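PDB 3KUV: fluoroacetyl-CoA thioesterase from Streptomyces cattleya, which hydrolyses fluoroacetyl-CoA to fluoroacetate and CoA before it can react with citrate synthase, and thereby confers resistance to fluoroacetate. Local coordinates for residues 96-101 against 119-124; 8-13 against 89-94; 21-26 against 37-42; 78-83 against 111-116; 85-90 against 105-110. The protein carries 1 engineered substitution. All blocks are in the same frame, centred on the assembly; numbering follows the deposited sequence. Where two conformers were deposited one is given.

From the N terminus, contact 2 closes the longest loop, setting strand 10-16 beside strand 85-96 in the antiparallel sheet. Nested inside that loop, contact 3 folds the short helix 23-26 onto the segment leading into helix 42-57. Contact 4 opens at 78-83, within the same loop, but closes beyond it at 111-116, so it crosses contact 2. Contact 5 is nested within contact 4, pairs strand 85-96 with 99-107, and shares T89 and A90 with contact 2. Contact 1 crosses both 4 and 5 and joins strands 99-107 and 112-124, across the chain's centre from contacts 3, 4 and 5. F40 and T80 link contacts 3 and 4; T80 and D108 link 4 and 5.

Contact 1: residues 96-101 against 119-124; sequences EGRRLS and ERAVIH. With ACT (acetate ion), chain F.
R98 and L100 are joined to V122 and R120 by three backbone hydrogen bonds: V122 N gives to R98 O at 2.9 Å, while reciprocal N-H...O bonds tie L100 to R120. CA-H...O contacts fill the gaps between them, such as A121 CA to R98 O at 3.3 Å. A side chain adds to this pairing. R98 turns its guanidinium side-on to V122 O, which accepts from R98 NE at 3.1 Å and from R98 NH2 at 2.9 Å; the oxygen is tilted out of the guanidinium plane, and both bonds are bent. A kink at chi3 (-41°) brings the group round so that A121 CB lies over one of its faces. The segments form the open end of the antiparallel hairpin 99-107/112-124 in the hot dog sheet, and the type II' turn E96-R99 leads into its first strand. Among the charged groups, R99 runs out extended alongside E119, and E119 CG covers one face of its guanidinium, 3.4 Å from R99 NH2. E119 OE2 lies well out of that plane, 4.5 Å from R99 NH2, with no N-H aimed at it. R99 NH1 instead donates to OXT of an acetate ion at 3.1 Å. Apolar contact is made by L100 CD1 on V122 CG2, 3.8 Å apart; on the same face the substrate-binding R120 sends its guanidinium away to active-site E50 and to S67.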
# COMPACT_ATOMS: atom_id res chain seq x y z
N GLU B 96 17.43 -5.02 14.53
CA GLU B 96 18.85 -4.54 14.39
C GLU B 96 18.81 -3.03 14.66
O GLU B 96 18.52 -2.26 13.71
CB GLU B 96 19.31 -4.75 12.94
CG GLU B 96 19.72 -6.16 12.41
CD GLU B 96 19.25 -6.55 10.94
OE1 GLU B 96 18.60 -5.77 10.14
OE2 GLU B 96 19.51 -7.74 10.58
N GLY B 97 19.12 -2.58 15.89
CA GLY B 97 19.04 -1.13 16.18
C GLY B 97 17.59 -0.67 16.01
O GLY B 97 16.66 -1.23 16.59
N ARG B 98 17.41 0.33 15.17
CA ARG B 98 16.09 0.93 14.97
C ARG B 98 15.30 0.12 13.97
O ARG B 98 14.15 0.46 13.75
CB ARG B 98 16.24 2.35 14.44
CG ARG B 98 16.61 2.40 12.95
CD ARG B 98 16.91 3.77 12.30
NE ARG B 98 15.99 4.79 12.75
CZ ARG B 98 15.81 5.95 12.13
NH1 ARG B 98 16.46 6.20 10.99
NH2 ARG B 98 14.98 6.85 12.69
N ARG B 99 15.92 -0.87 13.33
CA ARG B 99 15.26 -1.58 12.19
C ARG B 99 14.62 -2.87 12.64
O ARG B 99 15.25 -3.74 13.28
CB ARG B 99 16.27 -1.90 11.09
CG ARG B 99 15.61 -2.62 9.86
CD ARG B 99 16.73 -2.85 8.81
NE ARG B 99 16.54 -4.01 7.99
CZ ARG B 99 16.01 -3.98 6.78
NH1 ARG B 99 15.60 -2.83 6.25
NH2 ARG B 99 15.90 -5.11 6.09
N LEU B 100 13.33 -3.08 12.32
CA LEU B 100 12.55 -4.29 12.65
C LEU B 100 12.04 -4.87 11.32
O LEU B 100 11.54 -4.11 10.48
CB LEU B 100 11.37 -4.07 13.62
CG LEU B 100 11.73 -3.71 15.06
CD1 LEU B 100 12.06 -2.24 15.17
CD2 LEU B 100 10.60 -4.08 16.03
N SER B 101 12.18 -6.17 11.11
CA SER B 101 11.86 -6.84 9.85
C SER B 101 10.89 -7.90 10.18
O SER B 101 11.00 -8.66 11.21
CB SER B 101 13.11 -7.50 9.27
OG SER B 101 14.15 -6.53 8.93
N GLU B 119 9.47 -4.06 6.40
CA GLU B 119 10.50 -3.52 7.36
C GLU B 119 10.03 -2.18 7.84
O GLU B 119 9.36 -1.43 7.11
CB GLU B 119 11.82 -3.34 6.65
CG GLU B 119 12.50 -4.73 6.29
CD GLU B 119 11.88 -5.42 5.11
OE1 GLU B 119 11.58 -4.71 4.15
OE2 GLU B 119 11.75 -6.65 5.06
N ARG B 120 10.41 -1.89 9.10
CA ARG B 120 10.08 -0.64 9.76
C ARG B 120 11.29 -0.04 10.45
O ARG B 120 12.24 -0.73 10.74
CB ARG B 120 9.04 -0.88 10.85
CG ARG B 120 7.72 -1.50 10.23
CD ARG B 120 6.53 -1.46 11.19
NE ARG B 120 6.08 -0.11 11.50
CZ ARG B 120 5.44 0.70 10.66
NH1 ARG B 120 5.03 0.18 9.47
NH2 ARG B 120 5.15 1.97 10.94
N ALA B 121 11.25 1.26 10.72
CA ALA B 121 12.28 1.96 11.44
C ALA B 121 11.65 2.74 12.62
O ALA B 121 10.68 3.49 12.41
CB ALA B 121 13.02 2.97 10.55
N VAL B 122 12.21 2.56 13.81
CA VAL B 122 11.80 3.35 14.99
C VAL B 122 12.26 4.81 14.85
O VAL B 122 13.32 5.10 14.33
CB VAL B 122 12.46 2.76 16.23
CG1 VAL B 122 11.98 3.60 17.48
CG2 VAL B 122 11.97 1.29 16.44
N ILE B 123 11.34 5.69 15.20
CA ILE B 123 11.57 7.17 15.07
C ILE B 123 11.22 7.84 16.39
O ILE B 123 10.37 7.35 17.15
CB ILE B 123 10.83 7.84 13.90
CG1 ILE B 123 9.32 7.62 13.99
CG2 ILE B 123 11.43 7.42 12.52
CD1 ILE B 123 8.55 8.59 13.10
N HIS B 124 11.89 8.98 16.64
CA HIS B 124 11.47 9.85 17.75
C HIS B 124 10.38 10.76 17.15
O HIS B 124 10.69 11.53 16.20
CB HIS B 124 12.66 10.67 18.20
CG HIS B 124 12.33 11.55 19.38
ND1 HIS B 124 11.87 12.84 19.25
CD2 HIS B 124 12.27 11.26 20.71
CE1 HIS B 124 11.65 13.35 20.45
NE2 HIS B 124 11.87 12.41 21.36
C ACT F . 14.58 -3.84 2.56
O ACT F . 14.63 -3.07 1.49
OXT ACT F . 14.07 -3.35 3.65
CH3 ACT F . 15.14 -5.24 2.65

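Contact 2: residues 8-13 against 89-94; sequences GERFTH and TAELRS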
# COMPACT_ATOMS: atom_id res chain seq x y z
N GLY B 8 10.39 -14.53 15.95
CA GLY B 8 9.60 -15.72 15.73
C GLY B 8 8.20 -15.71 16.36
O GLY B 8 7.39 -16.60 16.06
N GLU B 9 7.94 -14.75 17.23
CA GLU B 9 6.63 -14.51 17.79
C GLU B 9 5.66 -14.00 16.69
O GLU B 9 6.09 -13.23 15.78
CB GLU B 9 6.75 -13.44 18.87
CG GLU B 9 5.46 -13.11 19.51
CD GLU B 9 5.52 -12.00 20.61
OE1 GLU B 9 6.18 -10.93 20.39
OE2 GLU B 9 4.81 -12.21 21.63
N ARG B 10 4.48 -14.57 16.68
CA ARG B 10 3.43 -14.19 15.74
C ARG B 10 2.38 -13.36 16.43
O ARG B 10 1.98 -13.63 17.57
CB ARG B 10 2.75 -15.42 15.11
CG ARG B 10 3.72 -16.19 14.13
CD ARG B 10 3.16 -17.51 13.67
NE ARG B 10 3.14 -18.43 14.79
CZ ARG B 10 2.50 -19.62 14.75
NH1 ARG B 10 1.80 -19.97 13.68
NH2 ARG B 10 2.51 -20.42 15.79
N PHE B 11 1.92 -12.36 15.73
CA PHE B 11 0.87 -11.48 16.21
C PHE B 11 -0.23 -11.52 15.15
O PHE B 11 0.05 -11.54 13.92
CB PHE B 11 1.33 -10.02 16.31
CG PHE B 11 0.14 -9.07 16.62
CD1 PHE B 11 -0.56 -9.12 17.90
CD2 PHE B 11 -0.30 -8.14 15.68
CE1 PHE B 11 -1.65 -8.27 18.13
CE2 PHE B 11 -1.35 -7.29 15.94
CZ PHE B 11 -2.05 -7.35 17.12
N THR B 12 -1.49 -11.60 15.59
CA THR B 12 -2.62 -11.57 14.62
C THR B 12 -3.44 -10.35 14.79
O THR B 12 -3.66 -9.88 15.93
CB THR B 12 -3.48 -12.82 14.61
OG1 THR B 12 -4.19 -12.81 15.81
CG2 THR B 12 -2.56 -14.07 14.70
N HIS B 13 -3.84 -9.77 13.67
CA HIS B 13 -4.65 -8.59 13.63
C HIS B 13 -5.87 -8.85 12.73
O HIS B 13 -5.72 -9.17 11.52
CB HIS B 13 -3.76 -7.45 13.04
CG HIS B 13 -4.47 -6.14 12.95
ND1 HIS B 13 -4.89 -5.56 11.77
CD2 HIS B 13 -4.73 -5.26 13.92
CE1 HIS B 13 -5.42 -4.37 12.03
NE2 HIS B 13 -5.34 -4.16 13.33
N THR B 89 -1.30 -11.98 9.78
CA THR B 89 -0.36 -12.60 10.75
C THR B 89 1.00 -11.95 10.51
O THR B 89 1.47 -11.93 9.34
CB THR B 89 -0.27 -14.11 10.47
OG1 THR B 89 -1.58 -14.67 10.70
CG2 THR B 89 0.67 -14.79 11.47
N ALA B 90 1.59 -11.36 11.54
CA ALA B 90 2.93 -10.69 11.42
C ALA B 90 3.89 -11.47 12.31
O ALA B 90 3.62 -11.69 13.48
CB ALA B 90 2.88 -9.29 11.93
N GLU B 91 5.04 -11.80 11.78
CA GLU B 91 5.99 -12.66 12.51
C GLU B 91 7.29 -11.92 12.47
O GLU B 91 7.85 -11.61 11.41
CB GLU B 91 6.10 -13.98 11.82
CG GLU B 91 6.94 -14.92 12.69
CD GLU B 91 6.96 -16.37 12.20
OE1 GLU B 91 6.13 -16.80 11.32
OE2 GLU B 91 7.82 -17.11 12.76
N LEU B 92 7.86 -11.62 13.63
CA LEU B 92 9.11 -10.86 13.71
C LEU B 92 10.32 -11.69 13.20
O LEU B 92 10.55 -12.83 13.70
CB LEU B 92 9.35 -10.39 15.16
CG LEU B 92 10.54 -9.51 15.29
CD1 LEU B 92 10.46 -8.20 14.51
CD2 LEU B 92 10.98 -9.18 16.76
N ARG B 93 11.11 -11.15 12.26
CA ARG B 93 12.31 -11.85 11.75
C ARG B 93 13.56 -11.40 12.45
O ARG B 93 14.46 -12.23 12.67
CB ARG B 93 12.52 -11.60 10.20
CG ARG B 93 11.35 -12.14 9.35
CD ARG B 93 11.70 -11.72 7.90
NE ARG B 93 12.80 -12.54 7.35
CZ ARG B 93 13.47 -12.32 6.23
NH1 ARG B 93 13.18 -11.20 5.50
NH2 ARG B 93 14.39 -13.16 5.82
N SER B 94 13.64 -10.11 12.76
CA SER B 94 14.89 -9.56 13.33
C SER B 94 14.68 -8.21 13.83
O SER B 94 13.84 -7.48 13.35
CB SER B 94 16.00 -9.52 12.28
OG SER B 94 15.65 -8.63 11.20
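Strands 10-13 and 89-94 run antiparallel, the axes of these short segments 4.6 Å apart and their directions at 156°, with F11 and A90 as the hydrogen-bonded pair between two non-hydrogen-bonded ones. F11 N gives to A90 O at 2.9 Å and A90 N returns a bond to F11 O at 2.8 Å. Ahead of the strand the pairing goes on, through L92 N to E9 O and G8 N to L92 O (2.8 Å). This places the first strand of the hot dog fold along the outer side of strand 85-96. R10 and E91 lie side by side on one face, R10 CG resting 3.7 Å from E91 CG. With CG anti to the backbone N (chi1 -172°) and the chain extended beyond, E91 brings OE2 to 3.4 Å from G8 O, two acceptors, not bonded. T12 CG2 brushes T89 OG1 on the same face. On the other, the F11 ring leads away toward R55 of helix 42-57, while A90 and L92 meet W102. R10 NE stays 4.9 Å from E91 OE1, so the opposite charges may attract at a distance, but main-chain bonds and the aliphatic parts of the R10 and E91 side chains make the contact.

Contact 3: residues 21-26 against 37-42; sequences KTVRHL and PEVFAS. Engineered in segment 37-42: S42 (natural residue Thr). With ACT (acetate ion), chain H.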
# COMPACT_ATOMS: atom_id res chain seq x y z
N LYS B 21 -13.34 0.70 2.17
CA LYS B 21 -11.94 0.34 1.91
C LYS B 21 -11.75 -0.34 0.58
O LYS B 21 -10.78 -1.06 0.37
CB LYS B 21 -11.39 -0.58 3.03
CG LYS B 21 -11.43 0.12 4.43
CD LYS B 21 -10.42 1.24 4.54
CE LYS B 21 -10.49 1.68 5.98
NZ LYS B 21 -9.90 3.04 6.18
N THR B 22 -12.69 -0.10 -0.34
CA THR B 22 -12.48 -0.62 -1.71
C THR B 22 -11.64 0.32 -2.53
O THR B 22 -11.32 1.41 -2.11
CB THR B 22 -13.86 -0.88 -2.40
OG1 THR B 22 -14.57 0.38 -2.49
CG2 THR B 22 -14.68 -1.91 -1.59
N VAL B 23 -11.22 -0.20 -3.72
CA VAL B 23 -10.32 0.58 -4.58
C VAL B 23 -10.75 2.04 -4.82
O VAL B 23 -9.92 2.95 -4.72
CB VAL B 23 -10.23 -0.16 -5.90
CG1 VAL B 23 -9.47 0.68 -6.96
CG2 VAL B 23 -9.47 -1.51 -5.67
N ARG B 24 -12.03 2.20 -5.20
CA ARG B 24 -12.49 3.60 -5.43
C ARG B 24 -12.32 4.60 -4.30
O ARG B 24 -12.15 5.82 -4.53
CB ARG B 24 -13.93 3.57 -6.00
CG ARG B 24 -15.00 3.11 -4.97
CD ARG B 24 -16.41 3.13 -5.62
NE ARG B 24 -17.34 2.85 -4.52
CZ ARG B 24 -18.48 3.46 -4.27
NH1 ARG B 24 -18.99 4.36 -5.12
NH2 ARG B 24 -19.18 3.05 -3.20
N HIS B 25 -12.36 4.08 -3.06
CA HIS B 25 -12.15 4.91 -1.90
C HIS B 25 -10.71 5.26 -1.59
O HIS B 25 -10.43 6.24 -0.83
CB HIS B 25 -12.76 4.19 -0.68
CG HIS B 25 -14.25 4.09 -0.72
ND1 HIS B 25 -15.06 5.08 -0.21
CD2 HIS B 25 -15.05 3.10 -1.17
CE1 HIS B 25 -16.33 4.71 -0.40
NE2 HIS B 25 -16.36 3.53 -0.99
N LEU B 26 -9.76 4.48 -2.15
CA LEU B 26 -8.33 4.91 -1.92
C LEU B 26 -7.98 6.23 -2.63
O LEU B 26 -7.26 7.05 -2.06
CB LEU B 26 -7.45 3.72 -2.33
CG LEU B 26 -5.94 3.93 -1.98
CD1 LEU B 26 -5.72 3.78 -0.46
CD2 LEU B 26 -5.18 2.84 -2.73
N PRO B 37 -13.79 -2.92 -9.61
CA PRO B 37 -14.59 -3.78 -8.73
C PRO B 37 -14.49 -3.37 -7.24
O PRO B 37 -13.52 -2.74 -6.82
CB PRO B 37 -13.95 -5.13 -8.90
CG PRO B 37 -13.18 -5.09 -10.27
CD PRO B 37 -12.72 -3.69 -10.31
N GLU B 38 -15.55 -3.65 -6.50
CA GLU B 38 -15.66 -3.27 -5.06
C GLU B 38 -14.96 -4.28 -4.19
O GLU B 38 -15.55 -5.21 -3.57
CB GLU B 38 -17.14 -3.18 -4.68
CG GLU B 38 -17.76 -1.86 -5.25
CD GLU B 38 -17.45 -0.65 -4.38
OE1 GLU B 38 -16.30 -0.23 -4.33
OE2 GLU B 38 -18.36 -0.08 -3.73
N VAL B 39 -13.62 -4.16 -4.23
CA VAL B 39 -12.77 -5.13 -3.50
C VAL B 39 -11.68 -4.32 -2.77
O VAL B 39 -11.36 -3.18 -3.14
CB VAL B 39 -12.07 -6.16 -4.44
CG1 VAL B 39 -13.16 -7.05 -5.11
CG2 VAL B 39 -11.19 -5.48 -5.51
N PHE B 40 -11.21 -4.92 -1.65
CA PHE B 40 -10.23 -4.27 -0.80
C PHE B 40 -8.96 -3.89 -1.63
O PHE B 40 -8.37 -4.73 -2.34
CB PHE B 40 -9.96 -5.36 0.30
CG PHE B 40 -9.09 -4.92 1.43
CD1 PHE B 40 -8.01 -5.74 1.87
CD2 PHE B 40 -9.37 -3.74 2.11
CE1 PHE B 40 -7.21 -5.32 3.02
CE2 PHE B 40 -8.65 -3.32 3.29
CZ PHE B 40 -7.54 -4.13 3.71
N ALA B 41 -8.55 -2.62 -1.50
CA ALA B 41 -7.42 -2.15 -2.34
C ALA B 41 -6.08 -2.59 -1.83
O ALA B 41 -5.88 -2.61 -0.59
CB ALA B 41 -7.40 -0.59 -2.46
N SER B 42 -5.13 -2.79 -2.76
CA SER B 42 -3.78 -3.12 -2.38
C SER B 42 -3.17 -2.08 -1.40
O SER B 42 -2.50 -2.46 -0.46
CB SER B 42 -2.88 -3.23 -3.59
OG SER B 42 -3.20 -4.37 -4.35
C ACT H . -6.39 -3.99 -6.19
O ACT H . -6.09 -3.99 -7.47
OXT ACT H . -5.96 -3.05 -5.47
CH3 ACT H . -7.25 -5.02 -5.57
O HOH W 1 -13.96 0.15 -5.97
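K21 touches F40 and A41: its O takes a weak hydrogen bond from A41 N at 3.3 Å, and its CB sits at the edge of the F40 ring, in plane, 3.9 Å from F40 CD2. Here the chain at 21-26, with a short, weakly bonded helical turn, packs against segment 37-42, which carries the substrate-binding residues F40, A41 and S42 and leads into the long helix 42-57 of the hot dog fold. The amine of K21 reaches L26 O and E29 of the second subunit. T22 OG1 donates to E38 OE1 at 2.6 Å, meeting it on the syn side but 32° out of the carboxylate plane. V23 N makes a weak bond to V39 O (3.0 Å), and V23 CG2 presses on A41 CB at 3.9 Å. R24 crosses the same carboxylate with its guanidinium turned 86° from it; NE forms a salt bridge to E38 OE2 at 3.2 Å, its hydrogen bonds to both oxygens weak. L26 CD2 lies 4.1 Å from A41 CB. Just past A41, the N-cap residue, N of the engineered S42 (Thr in nature, an active-site position) donates to OXT of an acetate ion at 2.8 Å.

Contact 4: residues 78-83 against 111-116; sequences AATPPG and DEIGSG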
# COMPACT_ATOMS: atom_id res chain seq x y z
N ALA B 78 -5.60 -13.03 -4.11
CA ALA B 78 -7.07 -13.15 -4.23
C ALA B 78 -7.69 -11.86 -3.79
O ALA B 78 -7.09 -11.13 -2.99
CB ALA B 78 -7.62 -14.34 -3.38
N ALA B 79 -8.93 -11.58 -4.20
CA ALA B 79 -9.58 -10.33 -3.94
C ALA B 79 -10.68 -10.53 -2.86
O ALA B 79 -11.25 -11.63 -2.70
CB ALA B 79 -10.20 -9.77 -5.22
N THR B 80 -10.93 -9.44 -2.11
CA THR B 80 -11.79 -9.56 -0.90
C THR B 80 -12.87 -8.47 -0.94
O THR B 80 -12.58 -7.29 -0.94
CB THR B 80 -10.92 -9.30 0.38
OG1 THR B 80 -9.86 -10.27 0.45
CG2 THR B 80 -11.72 -9.37 1.71
N PRO B 81 -14.15 -8.87 -0.98
CA PRO B 81 -15.26 -7.88 -0.87
C PRO B 81 -15.44 -7.41 0.55
O PRO B 81 -15.06 -8.12 1.50
CB PRO B 81 -16.48 -8.77 -1.25
CG PRO B 81 -16.12 -10.15 -0.77
CD PRO B 81 -14.58 -10.27 -0.99
N PRO B 82 -16.11 -6.29 0.69
CA PRO B 82 -16.49 -5.83 2.08
C PRO B 82 -17.33 -6.88 2.77
O PRO B 82 -18.08 -7.66 2.17
CB PRO B 82 -17.32 -4.59 1.82
CG PRO B 82 -16.80 -4.07 0.42
CD PRO B 82 -16.54 -5.32 -0.34
N GLY B 83 -17.09 -7.00 4.05
CA GLY B 83 -17.87 -7.86 4.93
C GLY B 83 -17.13 -9.11 5.37
O GLY B 83 -17.47 -9.73 6.45
N ASP B 111 -9.95 -17.26 1.33
CA ASP B 111 -8.73 -17.51 0.61
C ASP B 111 -7.52 -16.87 1.34
O ASP B 111 -7.66 -15.85 2.01
CB ASP B 111 -8.77 -16.81 -0.77
CG ASP B 111 -9.87 -17.34 -1.70
OD1 ASP B 111 -9.92 -18.61 -1.84
OD2 ASP B 111 -10.67 -16.53 -2.23
N GLU B 112 -6.34 -17.40 1.10
CA GLU B 112 -5.09 -16.67 1.37
C GLU B 112 -5.06 -15.47 0.40
O GLU B 112 -5.37 -15.66 -0.83
CB GLU B 112 -3.96 -17.68 1.21
CG GLU B 112 -2.62 -17.24 0.80
CD GLU B 112 -1.65 -16.80 1.93
OE1 GLU B 112 -0.94 -17.67 2.57
OE2 GLU B 112 -1.51 -15.57 2.12
N ILE B 113 -4.78 -14.26 0.83
CA ILE B 113 -4.86 -13.12 -0.06
C ILE B 113 -3.52 -12.47 -0.27
O ILE B 113 -3.41 -11.62 -1.16
CB ILE B 113 -5.87 -12.03 0.37
CG1 ILE B 113 -5.44 -11.46 1.75
CG2 ILE B 113 -7.28 -12.65 0.52
CD1 ILE B 113 -6.30 -10.17 2.10
N GLY B 114 -2.43 -12.80 0.46
CA GLY B 114 -1.10 -12.12 0.10
C GLY B 114 -0.11 -12.55 1.16
O GLY B 114 -0.49 -12.90 2.29
N SER B 115 1.16 -12.43 0.82
CA SER B 115 2.23 -12.72 1.79
C SER B 115 3.51 -12.10 1.31
O SER B 115 3.66 -11.77 0.12
CB SER B 115 2.52 -14.22 2.10
OG SER B 115 2.98 -14.86 0.99
N GLY B 116 4.42 -11.85 2.27
CA GLY B 116 5.70 -11.34 1.91
C GLY B 116 6.36 -10.75 3.13
O GLY B 116 6.31 -11.35 4.21
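A78 and T80 close on D111, E112 and I113 where the loop after strand 65-75 of the hot dog sheet passes the start of strand 112-124. No hydrogen bond spans the two segments; the tight part is van der Waals contact centred on A78 and I113. The methyl of A78 points into the other segment and lies 3.6 Å from E112 O and 3.8 Å from D111 CB, while A78 O stands 3.7 Å from I113 CB. A78 N is buried here with no partner in the model. The carboxylate ends of D111 and E112 lead to the looser, outer side. D111 keeps its CB and one edge of the side chain, up to OD2, near the A78 methyl, and OD2 forms a salt bridge with K135 of the second subunit, which also bonds to A79 O. E112 points away from the loop into an exposed position. Inward from A78 the packing tightens again. I113 lies close to M45 of the substrate-binding segment and, with G114, faces A106 in a classic beta bulge. Its CG1 takes the place between N and the carbonyl carbon (chi1 61°), which leaves CG2 anti to the carbonyl carbon; with chi2 extended, CD1 lies 3.9 Å from T80 OG1. The T80 hydroxyl that touches these methyls is bonded to D108 OD2, so it is satisfied. T80 and I113 cross at about a right angle, and T80 OG1 comes to 3.5 Å from I113 CG2.

Contact 5: residues 85-90 against 105-110; sequences TVTVTA and SAHDGV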
# COMPACT_ATOMS: atom_id res chain seq x y z
N THR B 85 -13.64 -10.89 7.03
CA THR B 85 -12.63 -10.46 8.01
C THR B 85 -11.25 -10.80 7.38
O THR B 85 -10.98 -11.99 7.08
CB THR B 85 -12.77 -11.25 9.29
OG1 THR B 85 -14.10 -11.03 9.85
CG2 THR B 85 -11.74 -10.85 10.35
N VAL B 86 -10.42 -9.79 7.27
CA VAL B 86 -9.02 -10.01 6.84
C VAL B 86 -8.22 -10.22 8.15
O VAL B 86 -8.27 -9.37 9.11
CB VAL B 86 -8.48 -8.83 6.04
CG1 VAL B 86 -6.91 -9.03 5.85
CG2 VAL B 86 -9.17 -8.80 4.70
N THR B 87 -7.52 -11.34 8.26
CA THR B 87 -6.60 -11.58 9.40
C THR B 87 -5.19 -11.43 8.82
O THR B 87 -4.82 -12.18 7.92
CB THR B 87 -6.78 -12.97 10.00
OG1 THR B 87 -8.10 -13.10 10.58
CG2 THR B 87 -5.72 -13.27 11.07
N VAL B 88 -4.42 -10.50 9.40
CA VAL B 88 -3.00 -10.37 9.09
C VAL B 88 -2.25 -11.13 10.17
O VAL B 88 -2.51 -10.90 11.39
CB VAL B 88 -2.55 -8.91 9.09
CG1 VAL B 88 -1.04 -8.78 8.90
CG2 VAL B 88 -3.27 -8.10 7.93
N THR B 89 -1.30 -11.98 9.78
CA THR B 89 -0.36 -12.60 10.75
C THR B 89 1.00 -11.95 10.51
O THR B 89 1.47 -11.93 9.34
CB THR B 89 -0.27 -14.11 10.47
OG1 THR B 89 -1.58 -14.67 10.70
CG2 THR B 89 0.67 -14.79 11.47
N ALA B 90 1.59 -11.36 11.54
CA ALA B 90 2.93 -10.69 11.42
C ALA B 90 3.89 -11.47 12.31
O ALA B 90 3.62 -11.69 13.48
CB ALA B 90 2.88 -9.29 11.93
N SER B 105 1.51 -12.11 6.34
CA SER B 105 0.59 -12.80 5.42
C SER B 105 -0.81 -12.45 5.81
O SER B 105 -1.05 -11.92 6.94
CB SER B 105 0.78 -14.28 5.40
OG SER B 105 0.52 -14.83 6.68
N ALA B 106 -1.73 -12.64 4.90
CA ALA B 106 -3.14 -12.23 5.17
C ALA B 106 -4.10 -13.22 4.50
O ALA B 106 -3.76 -13.86 3.48
CB ALA B 106 -3.41 -10.79 4.72
N HIS B 107 -5.21 -13.50 5.17
CA HIS B 107 -6.24 -14.37 4.64
C HIS B 107 -7.55 -13.72 4.99
O HIS B 107 -7.66 -12.95 5.97
CB HIS B 107 -5.95 -15.71 5.26
CG HIS B 107 -6.70 -16.03 6.46
ND1 HIS B 107 -6.09 -16.36 7.64
CD2 HIS B 107 -8.04 -16.02 6.71
CE1 HIS B 107 -7.01 -16.54 8.57
NE2 HIS B 107 -8.21 -16.32 8.04
N ASP B 108 -8.58 -13.96 4.15
CA ASP B 108 -9.88 -13.33 4.41
C ASP B 108 -10.95 -14.28 4.94
O ASP B 108 -12.14 -14.00 4.79
CB ASP B 108 -10.40 -12.54 3.18
CG ASP B 108 -10.62 -13.43 1.95
OD1 ASP B 108 -10.66 -14.66 2.08
OD2 ASP B 108 -10.79 -12.79 0.86
N GLY B 109 -10.54 -15.42 5.49
CA GLY B 109 -11.51 -16.43 5.93
C GLY B 109 -11.89 -17.42 4.81
O GLY B 109 -12.39 -18.53 5.09
N VAL B 110 -11.69 -17.02 3.55
CA VAL B 110 -12.03 -17.87 2.39
C VAL B 110 -10.76 -18.26 1.68
O VAL B 110 -10.45 -19.47 1.53
CB VAL B 110 -12.97 -17.13 1.45
CG1 VAL B 110 -13.26 -18.05 0.24
CG2 VAL B 110 -14.26 -16.76 2.23
O HOH W 2 -14.04 -13.78 6.84
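V86 and V88 both turn a methyl to A106 on the apolar face of the antiparallel hairpin 85-96/99-107 in the hot dog sheet: V86 CG1 and V88 CG2 meet A106 CB at 4.1 Å and 4.2 Å, and this cluster packs on L48 and M45 of helix 42-57. On the opposite face T87 and H107 lie side by side and point the same way. They form a hydrogen-bonded pair, T87 N giving to H107 O at 2.8 Å and H107 N returning a bond to T87 O. In one of two H107 conformers, and so tentatively, T87 CB sits over one face of the imidazole, toward its rim, 4.2 Å from the H107 ring centroid, a CH-pi contact. At the next hydrogen-bonded pair, S105 OG takes the position between its backbone N and carbonyl carbon (chi1 62°) and comes to 3.9 Å from T89 CB. Past the last pair D108 turns the chain. Its OD1 accepts from V110 N at 3.0 Å, an Asx turn, while OD2 adds a salt bridge to K135 of the second subunit. A water spans the end of the hairpin, accepting from T85 N at 2.9 Å and donating to D108 O at 2.8 Å.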